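PDB 3GIR: aminomethyltransferase from Bartonella henselae, which belongs to the aminomethyltransferase (T-protein) family, whose members combine a folate-binding domain with a C-terminal barrel domain. Local coordinates for residues A[210-213]-A[218-221]; A[366-369]-A[374-377]; A[151-156]-A[167-172]. One frame throughout, in Å; residues are numbered along the deposited sequence. Where two conformers were deposited one is given.

In the fold
Contacts 1 and 3 both lie in the folate-binding domain, whereas contact 2 belongs to the C-terminal barrel domain. Contact 1 joins two neighbouring strands of a mixed sheet; contact 3 packs a helix against the edge strand of a separate antiparallel sheet. Their centres are about 23 Å apart and their nearest atoms about 9 Å, without touching. Contact 2 is remote from both, its centre about 38 Å from that of contact 1 and about 43 Å from that of contact 3, across the centre of the chain. The sodium ion is bound by L238, D240 and V243; V243 begins strand 243-245, an outer strand of the sheet that includes contact 1.

Contact 1. Residues A[210-213]-A[218-221]; sequences ITRS and EDGF
R212 and D219 meet in a side-on salt bridge at the tight end of this contact. R212 NE donates to D219 OD1 at 3.0 Å and R212 NH2 to D219 OD2 at 2.9 Å, both nearly straight. The guanidinium and carboxylate planes are only 15° apart, and OD1 is met on its syn lone pair, so the two bonds fix the rotation of both groups. F221 packs against the same arginine, ring and guanidinium planes inclined at 41°: its CZ lies over the centre of one guanidinium face, 3.6 Å above the plane, while CE1 runs alongside R212 CG at 3.8 Å. With CG anti to the backbone N (chi1 -170°), the extended R212 chain reaches both partners. Its NH1 is held by L196 O, and F391 adds a cation-pi contact.

These residues stand where the beta hairpin of strands 209-211 and 220-225 opens into its connection, inside the mixed sheet of the folate-binding domain. A CA-H...O contact ties F221 CA to T211 O (3.2 Å), and R212 CA makes another to G220 O. Helix 182-188 covers this flank through A183 and L186.

Towards 218-221 the T211 and S213 side is looser: the bonds to their CB atoms lead away, though T211 is buried and both side chains touch E222. T211 OG1 and S213 OG pair with each other at 2.9 Å. S213 is partly exposed; Q178 NE2 bonds its O.

Contact 2. Residues A[366-369]-A[374-377]; sequences EVFT and KKIA
F368 and A377 face each other as an antiparallel non-hydrogen-bonded pair, next to the hydrogen-bonded pair T369 and I376, in the beta hairpin of strands 366-371 and 374-381. The hairpin is part of the antiparallel sheet of the C-terminal barrel domain; F368 also pairs through its backbone with F328 of strand 326-328, at the other end of the strand order, consistent with barrel closure. The two short segments run at 143°.

Backbone hydrogen bonds come from T369 and I376. T369 N donates to I376 O at 2.9 Å, in the carbonyl plane, and I376 N returns a bond to T369 O at 2.8 Å, its donor tilted somewhat from that plane. Weaker CA-H...O contacts fill the intervals: F368 CA approaches I376 O at 3.2 Å, A377 CA approaches V367 O, and K375 CA approaches T369 O. Beyond the segments, V367 pairs with L378.

Apolar contacts occur on both faces of the sheet. On the face of F368 and A377, the ring carbon F368 CE1 rests 3.9 Å from A377 CB. On the other, T369 and I376 run alongside each other in the same sense, with T369 CG2 4.1 Å from I376 CB. The methyl occupies the place between the backbone N and the carbonyl carbon, while OG1, anti to the N (chi1 -163°), bonds to V326 O.

A cation-pi contact is made on the solvent side by the exposed K375. Its chain starts extended, then bends at chi3 and chi4, which carries it across the phenyl ring of F368. CE makes a CH-pi contact with one ring face, and NZ sits over the centre of that face, 4.1 Å from the centroid and 4° off the ring normal.

Contact 3. Residues A[151-156]-A[167-172]; sequences ADFAEL and VIALER
The side chains of F153, from the helix, and V167, from the strand, pass alongside each other with opposite headings where helix 149-159 packs on strand 166-169. The helix links strand 139-144 to strand 166-169, which run parallel with strand 85-90 between them, a split beta-alpha-beta arrangement in the antiparallel sheet of the folate-binding domain. Helix and strand segments are nearly antiparallel, at 163°, with their axes 9.2 Å apart.

F153 presents the edge of its ring to the strand. CG is anti to the backbone N (chi1 -179°), a setting that swings the phenyl group from the flank of the helix to the peptide backbone at V167-A169. V167 O and I168 N lie near the ring plane, and CE1 comes 3.4 Å from V167 O; A169 N meets the ring obliquely. The contact relies on apolar and ring-edge packing, without a hydrogen bond between the segments.

V167 points its CB at the helix and uses one branch for the contact. Its CG1, also anti to the backbone N, comes 3.6 Å from F153 CE1. The same methyl is 4.1 Å from L156 CB, so it touches side chains from successive turns of the helix. L156 is buried and turns into the core between helix and sheet, against L119, L142 and I87, and touches F97 and A101 of helix 94-101. V167 shares I87 and F97 with it.

Nearer the surface, exposed A169 also directs its methyl to the helix, where A169 CB lies 4.1 Å from F153 CD1.

Contact 1. Residues A[210-213]-A[218-221]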
ATOM      1  N   ILE A 210     -11.104   7.308  10.377  1.00 17.21           N
ATOM      2  CA  ILE A 210     -10.159   8.194   9.744  1.00 16.72           C
ATOM      3  C   ILE A 210      -8.789   7.875  10.276  1.00 18.40           C
ATOM      4  O   ILE A 210      -8.604   7.758  11.506  1.00 18.08           O
ATOM      5  CB  ILE A 210     -10.478   9.680  10.011  1.00 17.44           C
ATOM      6  CG1 ILE A 210     -11.854   9.996   9.373  1.00 18.18           C
ATOM      7  CG2 ILE A 210      -9.351  10.623   9.525  1.00 17.54           C
ATOM      8  CD1 ILE A 210     -12.309  11.492   9.558  1.00 21.31           C
ATOM      9  N   THR A 211      -7.831   7.770   9.361  1.00 17.77           N
ATOM     10  CA  THR A 211      -6.427   7.536   9.704  1.00 18.09           C
ATOM     11  C   THR A 211      -5.544   8.604   9.052  1.00 16.79           C
ATOM     12  O   THR A 211      -5.896   9.153   7.998  1.00 17.67           O
ATOM     13  CB  THR A 211      -5.909   6.134   9.309  1.00 20.83           C
ATOM     14  OG1 THR A 211      -6.002   5.999   7.864  1.00 22.44           O
ATOM     15  CG2 THR A 211      -6.657   4.952  10.017  1.00 22.10           C
ATOM     16  N   ARG A 212      -4.439   8.945   9.712  1.00 16.80           N
ATOM     17  CA  ARG A 212      -3.440   9.823   9.133  1.00 16.89           C
ATOM     18  C   ARG A 212      -2.369   8.916   8.539  1.00 17.29           C
ATOM     19  O   ARG A 212      -1.433   8.475   9.189  1.00 17.60           O
ATOM     20  CB  ARG A 212      -2.888  10.818  10.171  1.00 18.72           C
ATOM     21  CG  ARG A 212      -2.047  11.891   9.550  1.00 17.21           C
ATOM     22  CD  ARG A 212      -1.751  13.081  10.497  1.00 18.66           C
ATOM     23  NE  ARG A 212      -1.466  14.270   9.809  1.00 16.71           N
ATOM     24  CZ  ARG A 212      -1.682  15.487  10.296  1.00 19.46           C
ATOM     25  NH1 ARG A 212      -2.222  15.628  11.499  1.00 22.37           N
ATOM     26  NH2 ARG A 212      -1.429  16.527   9.586  1.00 21.07           N
ATOM     27  N   SER A 213      -2.599   8.499   7.311  1.00 16.71           N
ATOM     28  CA  SER A 213      -1.738   7.527   6.638  1.00 16.93           C
ATOM     29  C   SER A 213      -2.011   7.676   5.121  1.00 16.51           C
ATOM     30  O   SER A 213      -2.834   8.510   4.716  1.00 17.41           O
ATOM     31  CB  SER A 213      -2.158   6.115   7.062  1.00 18.30           C
ATOM     32  OG  SER A 213      -3.475   5.775   6.560  1.00 20.72           O
ATOM     33  N   GLU A 218       3.566  11.544   1.204  1.00 17.49           N
ATOM     34  CA  GLU A 218       3.153  12.858   1.696  1.00 17.96           C
ATOM     35  C   GLU A 218       2.417  12.727   3.009  1.00 16.30           C
ATOM     36  O   GLU A 218       2.070  11.647   3.459  1.00 16.26           O
ATOM     37  CB  GLU A 218       2.288  13.575   0.670  1.00 17.75           C
ATOM     38  CG  GLU A 218       2.901  13.787  -0.692  1.00 19.73           C
ATOM     39  CD  GLU A 218       4.059  14.742  -0.664  1.00 22.97           C
ATOM     40  OE1 GLU A 218       4.058  15.674   0.174  1.00 22.35           O
ATOM     41  OE2 GLU A 218       5.022  14.561  -1.471  1.00 22.39           O
ATOM     42  N   ASP A 219       2.128  13.877   3.659  1.00 18.13           N
ATOM     43  CA  ASP A 219       1.084  13.903   4.683  1.00 17.68           C
ATOM     44  C   ASP A 219      -0.235  13.538   4.018  1.00 17.63           C
ATOM     45  O   ASP A 219      -0.353  13.642   2.831  1.00 17.01           O
ATOM     46  CB  ASP A 219       1.035  15.303   5.370  1.00 19.14           C
ATOM     47  CG  ASP A 219       0.116  15.339   6.581  1.00 18.94           C
ATOM     48  OD1 ASP A 219      -0.185  14.304   7.139  1.00 17.78           O
ATOM     49  OD2 ASP A 219      -0.332  16.440   6.940  1.00 20.67           O
ATOM     50  N   GLY A 220      -1.229  13.097   4.797  1.00 16.58           N
ATOM     51  CA  GLY A 220      -2.493  12.707   4.212  1.00 16.76           C
ATOM     52  C   GLY A 220      -3.315  11.902   5.168  1.00 15.48           C
ATOM     53  O   GLY A 220      -2.850  11.477   6.240  1.00 16.67           O
ATOM     54  N   PHE A 221      -4.527  11.610   4.698  1.00 15.40           N
ATOM     55  CA  PHE A 221      -5.539  10.966   5.443  1.00 15.77           C
ATOM     56  C   PHE A 221      -6.224   9.926   4.601  1.00 16.00           C
ATOM     57  O   PHE A 221      -6.254  10.069   3.376  1.00 15.72           O
ATOM     58  CB  PHE A 221      -6.588  11.955   6.018  1.00 14.85           C
ATOM     59  CG  PHE A 221      -5.979  12.993   6.915  1.00 16.47           C
ATOM     60  CD1 PHE A 221      -5.940  12.796   8.288  1.00 17.49           C
ATOM     61  CD2 PHE A 221      -5.392  14.108   6.358  1.00 17.38           C
ATOM     62  CE1 PHE A 221      -5.358  13.780   9.082  1.00 20.08           C
ATOM     63  CE2 PHE A 221      -4.764  15.023   7.173  1.00 19.52           C
ATOM     64  CZ  PHE A 221      -4.770  14.839   8.482  1.00 18.62           C
TER

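Contact 2. Residues A[366-369]-A[374-377]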
ATOM      1  N   GLU A 366      25.331  -2.029 -11.522  1.00 17.70           N
ATOM      2  CA  GLU A 366      24.734  -2.129 -12.889  1.00 17.62           C
ATOM      3  C   GLU A 366      24.100  -3.501 -13.134  1.00 19.18           C
ATOM      4  O   GLU A 366      24.742  -4.557 -13.001  1.00 18.76           O
ATOM      5  CB  GLU A 366      25.789  -1.881 -13.969  1.00 19.02           C
ATOM      6  CG  GLU A 366      26.433  -0.561 -13.929  1.00 20.26           C
ATOM      7  CD  GLU A 366      27.469  -0.340 -15.054  1.00 22.81           C
ATOM      8  OE1 GLU A 366      28.129  -1.300 -15.556  1.00 24.16           O
ATOM      9  OE2 GLU A 366      27.582   0.821 -15.434  1.00 27.15           O
ATOM     10  N   VAL A 367      22.843  -3.431 -13.632  1.00 18.13           N
ATOM     11  CA  VAL A 367      22.132  -4.577 -14.194  1.00 16.78           C
ATOM     12  C   VAL A 367      21.583  -4.124 -15.516  1.00 17.33           C
ATOM     13  O   VAL A 367      21.602  -2.955 -15.844  1.00 18.53           O
ATOM     14  CB  VAL A 367      21.048  -5.154 -13.265  1.00 17.74           C
ATOM     15  CG1 VAL A 367      21.655  -5.643 -11.909  1.00 18.36           C
ATOM     16  CG2 VAL A 367      19.938  -4.153 -12.957  1.00 17.39           C
ATOM     17  N   PHE A 368      21.092  -5.079 -16.289  1.00 17.57           N
ATOM     18  CA  PHE A 368      20.706  -4.750 -17.664  1.00 18.97           C
ATOM     19  C   PHE A 368      19.387  -5.397 -18.054  1.00 18.56           C
ATOM     20  O   PHE A 368      18.979  -6.411 -17.536  1.00 19.54           O
ATOM     21  CB  PHE A 368      21.818  -5.260 -18.637  1.00 19.86           C
ATOM     22  CG  PHE A 368      23.187  -4.750 -18.295  1.00 19.22           C
ATOM     23  CD1 PHE A 368      23.600  -3.560 -18.807  1.00 22.41           C
ATOM     24  CD2 PHE A 368      23.981  -5.414 -17.350  1.00 18.69           C
ATOM     25  CE1 PHE A 368      24.827  -3.014 -18.430  1.00 22.81           C
ATOM     26  CE2 PHE A 368      25.192  -4.840 -16.921  1.00 20.56           C
ATOM     27  CZ  PHE A 368      25.598  -3.681 -17.489  1.00 18.78           C
ATOM     28  N   THR A 369      18.751  -4.725 -18.993  1.00 19.62           N
ATOM     29  CA  THR A 369      17.561  -5.324 -19.706  1.00 20.83           C
ATOM     30  C   THR A 369      17.714  -5.108 -21.201  1.00 21.51           C
ATOM     31  O   THR A 369      18.663  -4.509 -21.673  1.00 22.91           O
ATOM     32  CB  THR A 369      16.259  -4.724 -19.143  1.00 21.10           C
ATOM     33  OG1 THR A 369      15.157  -5.557 -19.517  1.00 23.11           O
ATOM     34  CG2 THR A 369      16.025  -3.368 -19.627  1.00 20.93           C
ATOM     35  N   LYS A 374      18.672  -4.030 -27.986  1.00 27.81           N
ATOM     36  CA  LYS A 374      19.848  -3.340 -27.420  1.00 28.87           C
ATOM     37  C   LYS A 374      19.845  -3.518 -25.899  1.00 28.58           C
ATOM     38  O   LYS A 374      18.815  -3.526 -25.254  1.00 26.98           O
ATOM     39  CB  LYS A 374      19.769  -1.858 -27.705  1.00 30.47           C
ATOM     40  CG  LYS A 374      20.082  -1.427 -29.139  1.00 35.66           C
ATOM     41  CD  LYS A 374      20.520   0.034 -29.172  1.00 39.80           C
ATOM     42  CE  LYS A 374      20.897   0.499 -30.599  1.00 42.15           C
ATOM     43  NZ  LYS A 374      20.826   2.040 -30.730  1.00 43.49           N
ATOM     44  N   LYS A 375      21.028  -3.637 -25.340  1.00 27.24           N
ATOM     45  CA  LYS A 375      21.196  -3.779 -23.921  1.00 27.05           C
ATOM     46  C   LYS A 375      21.107  -2.387 -23.258  1.00 25.81           C
ATOM     47  O   LYS A 375      21.684  -1.393 -23.752  1.00 27.19           O
ATOM     48  CB  LYS A 375      22.528  -4.504 -23.715  1.00 28.66           C
ATOM     49  CG  LYS A 375      22.830  -4.979 -22.371  1.00 34.98           C
ATOM     50  CD  LYS A 375      24.126  -5.876 -22.365  1.00 42.04           C
ATOM     51  CE  LYS A 375      25.397  -5.154 -21.802  1.00 44.68           C
ATOM     52  NZ  LYS A 375      26.400  -5.971 -20.990  1.00 45.60           N
ATOM     53  N   ILE A 376      20.272  -2.266 -22.222  1.00 23.74           N
ATOM     54  CA  ILE A 376      19.981  -1.019 -21.537  1.00 24.66           C
ATOM     55  C   ILE A 376      20.401  -1.174 -20.068  1.00 22.68           C
ATOM     56  O   ILE A 376      20.046  -2.176 -19.437  1.00 22.21           O
ATOM     57  CB  ILE A 376      18.452  -0.674 -21.471  1.00 25.80           C
ATOM     58  CG1 ILE A 376      17.930  -0.266 -22.836  1.00 32.23           C
ATOM     59  CG2 ILE A 376      18.169   0.515 -20.461  1.00 29.27           C
ATOM     60  CD1 ILE A 376      18.993   0.182 -23.716  1.00 31.36           C
ATOM     61  N   ALA A 377      21.100  -0.194 -19.503  1.00 21.44           N
ATOM     62  CA  ALA A 377      21.600  -0.332 -18.130  1.00 20.69           C
ATOM     63  C   ALA A 377      20.616   0.264 -17.127  1.00 18.58           C
ATOM     64  O   ALA A 377      19.926   1.253 -17.417  1.00 20.55           O
ATOM     65  CB  ALA A 377      22.997   0.362 -17.993  1.00 21.52           C
TER

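Contact 3. Residues A[151-156]-A[167-172]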
ATOM      1  N   ALA A 151      -9.909 -13.539  -0.433  1.00 20.13           N
ATOM      2  CA  ALA A 151      -8.957 -14.547   0.133  1.00 21.06           C
ATOM      3  C   ALA A 151      -8.474 -14.212   1.517  1.00 20.91           C
ATOM      4  O   ALA A 151      -8.380 -15.109   2.353  1.00 20.89           O
ATOM      5  CB  ALA A 151      -7.714 -14.699  -0.755  1.00 21.69           C
ATOM      6  N   ASP A 152      -8.167 -12.942   1.789  1.00 21.99           N
ATOM      7  CA  ASP A 152      -7.729 -12.517   3.128  1.00 20.38           C
ATOM      8  C   ASP A 152      -8.852 -12.805   4.114  1.00 20.50           C
ATOM      9  O   ASP A 152      -8.589 -13.347   5.173  1.00 18.87           O
ATOM     10  CB  ASP A 152      -7.429 -11.022   3.251  1.00 20.31           C
ATOM     11  CG  ASP A 152      -6.230 -10.568   2.496  1.00 22.99           C
ATOM     12  OD1 ASP A 152      -5.444 -11.376   1.966  1.00 21.88           O
ATOM     13  OD2 ASP A 152      -6.082  -9.288   2.425  1.00 22.48           O
ATOM     14  N   PHE A 153     -10.084 -12.405   3.815  1.00 19.81           N
ATOM     15  CA  PHE A 153     -11.205 -12.648   4.702  1.00 19.14           C
ATOM     16  C   PHE A 153     -11.375 -14.154   4.976  1.00 20.50           C
ATOM     17  O   PHE A 153     -11.479 -14.563   6.132  1.00 20.40           O
ATOM     18  CB  PHE A 153     -12.491 -12.072   4.167  1.00 19.80           C
ATOM     19  CG  PHE A 153     -13.677 -12.296   5.104  1.00 21.56           C
ATOM     20  CD1 PHE A 153     -13.860 -11.477   6.218  1.00 21.69           C
ATOM     21  CD2 PHE A 153     -14.533 -13.321   4.875  1.00 25.51           C
ATOM     22  CE1 PHE A 153     -14.944 -11.708   7.061  1.00 22.77           C
ATOM     23  CE2 PHE A 153     -15.597 -13.552   5.737  1.00 29.63           C
ATOM     24  CZ  PHE A 153     -15.780 -12.739   6.789  1.00 24.21           C
ATOM     25  N   ALA A 154     -11.294 -14.977   3.939  1.00 19.48           N
ATOM     26  CA  ALA A 154     -11.478 -16.426   4.144  1.00 20.31           C
ATOM     27  C   ALA A 154     -10.386 -17.008   5.051  1.00 19.56           C
ATOM     28  O   ALA A 154     -10.674 -17.808   5.942  1.00 19.05           O
ATOM     29  CB  ALA A 154     -11.550 -17.116   2.819  1.00 20.11           C
ATOM     30  N   GLU A 155      -9.160 -16.562   4.853  1.00 19.57           N
ATOM     31  CA  GLU A 155      -8.055 -17.049   5.628  1.00 18.24           C
ATOM     32  C   GLU A 155      -8.092 -16.545   7.074  1.00 19.78           C
ATOM     33  O   GLU A 155      -7.833 -17.318   8.036  1.00 18.44           O
ATOM     34  CB  GLU A 155      -6.722 -16.743   4.954  1.00 19.97           C
ATOM     35  CG  GLU A 155      -5.520 -17.256   5.759  1.00 21.55           C
ATOM     36  CD  GLU A 155      -5.454 -18.817   5.865  1.00 25.47           C
ATOM     37  OE1 GLU A 155      -5.989 -19.509   4.953  1.00 26.33           O
ATOM     38  OE2 GLU A 155      -4.899 -19.269   6.912  1.00 21.89           O
ATOM     39  N   LEU A 156      -8.479 -15.282   7.275  1.00 19.25           N
ATOM     40  CA  LEU A 156      -8.598 -14.769   8.642  1.00 17.96           C
ATOM     41  C   LEU A 156      -9.672 -15.522   9.433  1.00 19.47           C
ATOM     42  O   LEU A 156      -9.487 -15.837  10.570  1.00 18.89           O
ATOM     43  CB  LEU A 156      -8.914 -13.253   8.578  1.00 18.88           C
ATOM     44  CG  LEU A 156      -7.698 -12.371   8.244  1.00 19.76           C
ATOM     45  CD1 LEU A 156      -8.142 -10.959   7.824  1.00 23.22           C
ATOM     46  CD2 LEU A 156      -6.702 -12.208   9.383  1.00 20.60           C
ATOM     47  N   VAL A 167     -14.774 -11.812  12.747  1.00 22.62           N
ATOM     48  CA  VAL A 167     -14.143 -11.139  11.613  1.00 21.24           C
ATOM     49  C   VAL A 167     -15.292 -10.760  10.703  1.00 20.58           C
ATOM     50  O   VAL A 167     -16.073 -11.632  10.296  1.00 22.58           O
ATOM     51  CB  VAL A 167     -13.213 -12.162  10.888  1.00 21.83           C
ATOM     52  CG1 VAL A 167     -12.470 -11.578   9.734  1.00 23.61           C
ATOM     53  CG2 VAL A 167     -12.184 -12.738  11.924  1.00 25.14           C
ATOM     54  N   ILE A 168     -15.383  -9.474  10.341  1.00 21.35           N
ATOM     55  CA  ILE A 168     -16.515  -8.938   9.623  1.00 19.59           C
ATOM     56  C   ILE A 168     -16.016  -8.061   8.436  1.00 19.18           C
ATOM     57  O   ILE A 168     -15.378  -7.063   8.682  1.00 19.09           O
ATOM     58  CB  ILE A 168     -17.392  -8.028  10.544  1.00 22.34           C
ATOM     59  CG1 ILE A 168     -17.735  -8.781  11.837  1.00 27.18           C
ATOM     60  CG2 ILE A 168     -18.666  -7.582   9.780  1.00 26.44           C
ATOM     61  CD1 ILE A 168     -18.297  -7.872  12.908  1.00 33.16           C
ATOM     62  N   ALA A 169     -16.413  -8.412   7.213  1.00 19.48           N
ATOM     63  CA  ALA A 169     -16.086  -7.603   6.039  1.00 18.65           C
ATOM     64  C   ALA A 169     -17.075  -6.442   5.988  1.00 20.51           C
ATOM     65  O   ALA A 169     -18.256  -6.649   6.084  1.00 23.46           O
ATOM     66  CB  ALA A 169     -16.164  -8.449   4.774  1.00 20.00           C
ATOM     67  N   LEU A 170     -16.585  -5.208   5.921  1.00 18.40           N
ATOM     68  CA  LEU A 170     -17.438  -4.041   5.938  1.00 18.41           C
ATOM     69  C   LEU A 170     -17.703  -3.515   4.547  1.00 17.76           C
ATOM     70  O   LEU A 170     -16.841  -3.616   3.636  1.00 18.98           O
ATOM     71  CB  LEU A 170     -16.826  -2.971   6.795  1.00 18.24           C
ATOM     72  CG  LEU A 170     -16.441  -3.257   8.253  1.00 18.40           C
ATOM     73  CD1 LEU A 170     -15.870  -2.070   8.995  1.00 21.62           C
ATOM     74  CD2 LEU A 170     -17.667  -3.767   9.007  1.00 21.80           C
ATOM     75  N   GLU A 171     -18.891  -2.945   4.374  1.00 18.85           N
ATOM     76  CA  GLU A 171     -19.246  -2.230   3.135  0.70 20.28           C
ATOM     77  C   GLU A 171     -18.996  -0.738   3.340  1.00 18.47           C
ATOM     78  O   GLU A 171     -19.658  -0.085   4.135  1.00 18.90           O
ATOM     79  CB  GLU A 171     -20.712  -2.464   2.774  0.70 21.58           C
ATOM     80  CG  GLU A 171     -21.065  -1.923   1.411  0.70 27.83           C
ATOM     81  CD  GLU A 171     -22.359  -2.484   0.802  0.70 37.01           C
ATOM     82  OE1 GLU A 171     -23.339  -2.675   1.568  0.70 41.34           O
ATOM     83  OE2 GLU A 171     -22.409  -2.710  -0.448  0.70 39.73           O
ATOM     84  N   ARG A 172     -17.989  -0.234   2.638  1.00 18.23           N
ATOM     85  CA  ARG A 172     -17.577   1.144   2.801  1.00 17.16           C
ATOM     86  C   ARG A 172     -17.068   1.760   1.550  1.00 16.09           C
ATOM     87  O   ARG A 172     -16.563   1.080   0.638  1.00 16.92           O
ATOM     88  CB  ARG A 172     -16.394   1.195   3.800  1.00 17.48           C
ATOM     89  CG  ARG A 172     -16.671   0.758   5.217  1.00 20.62           C
ATOM     90  CD  ARG A 172     -17.500   1.691   5.973  1.00 19.63           C
ATOM     91  NE  ARG A 172     -17.721   1.282   7.364  1.00 22.25           N
ATOM     92  CZ  ARG A 172     -18.730   0.539   7.801  1.00 20.83           C
ATOM     93  NH1 ARG A 172     -19.615   0.047   6.962  1.00 21.19           N
ATOM     94  NH2 ARG A 172     -18.876   0.251   9.098  1.00 22.87           N
TER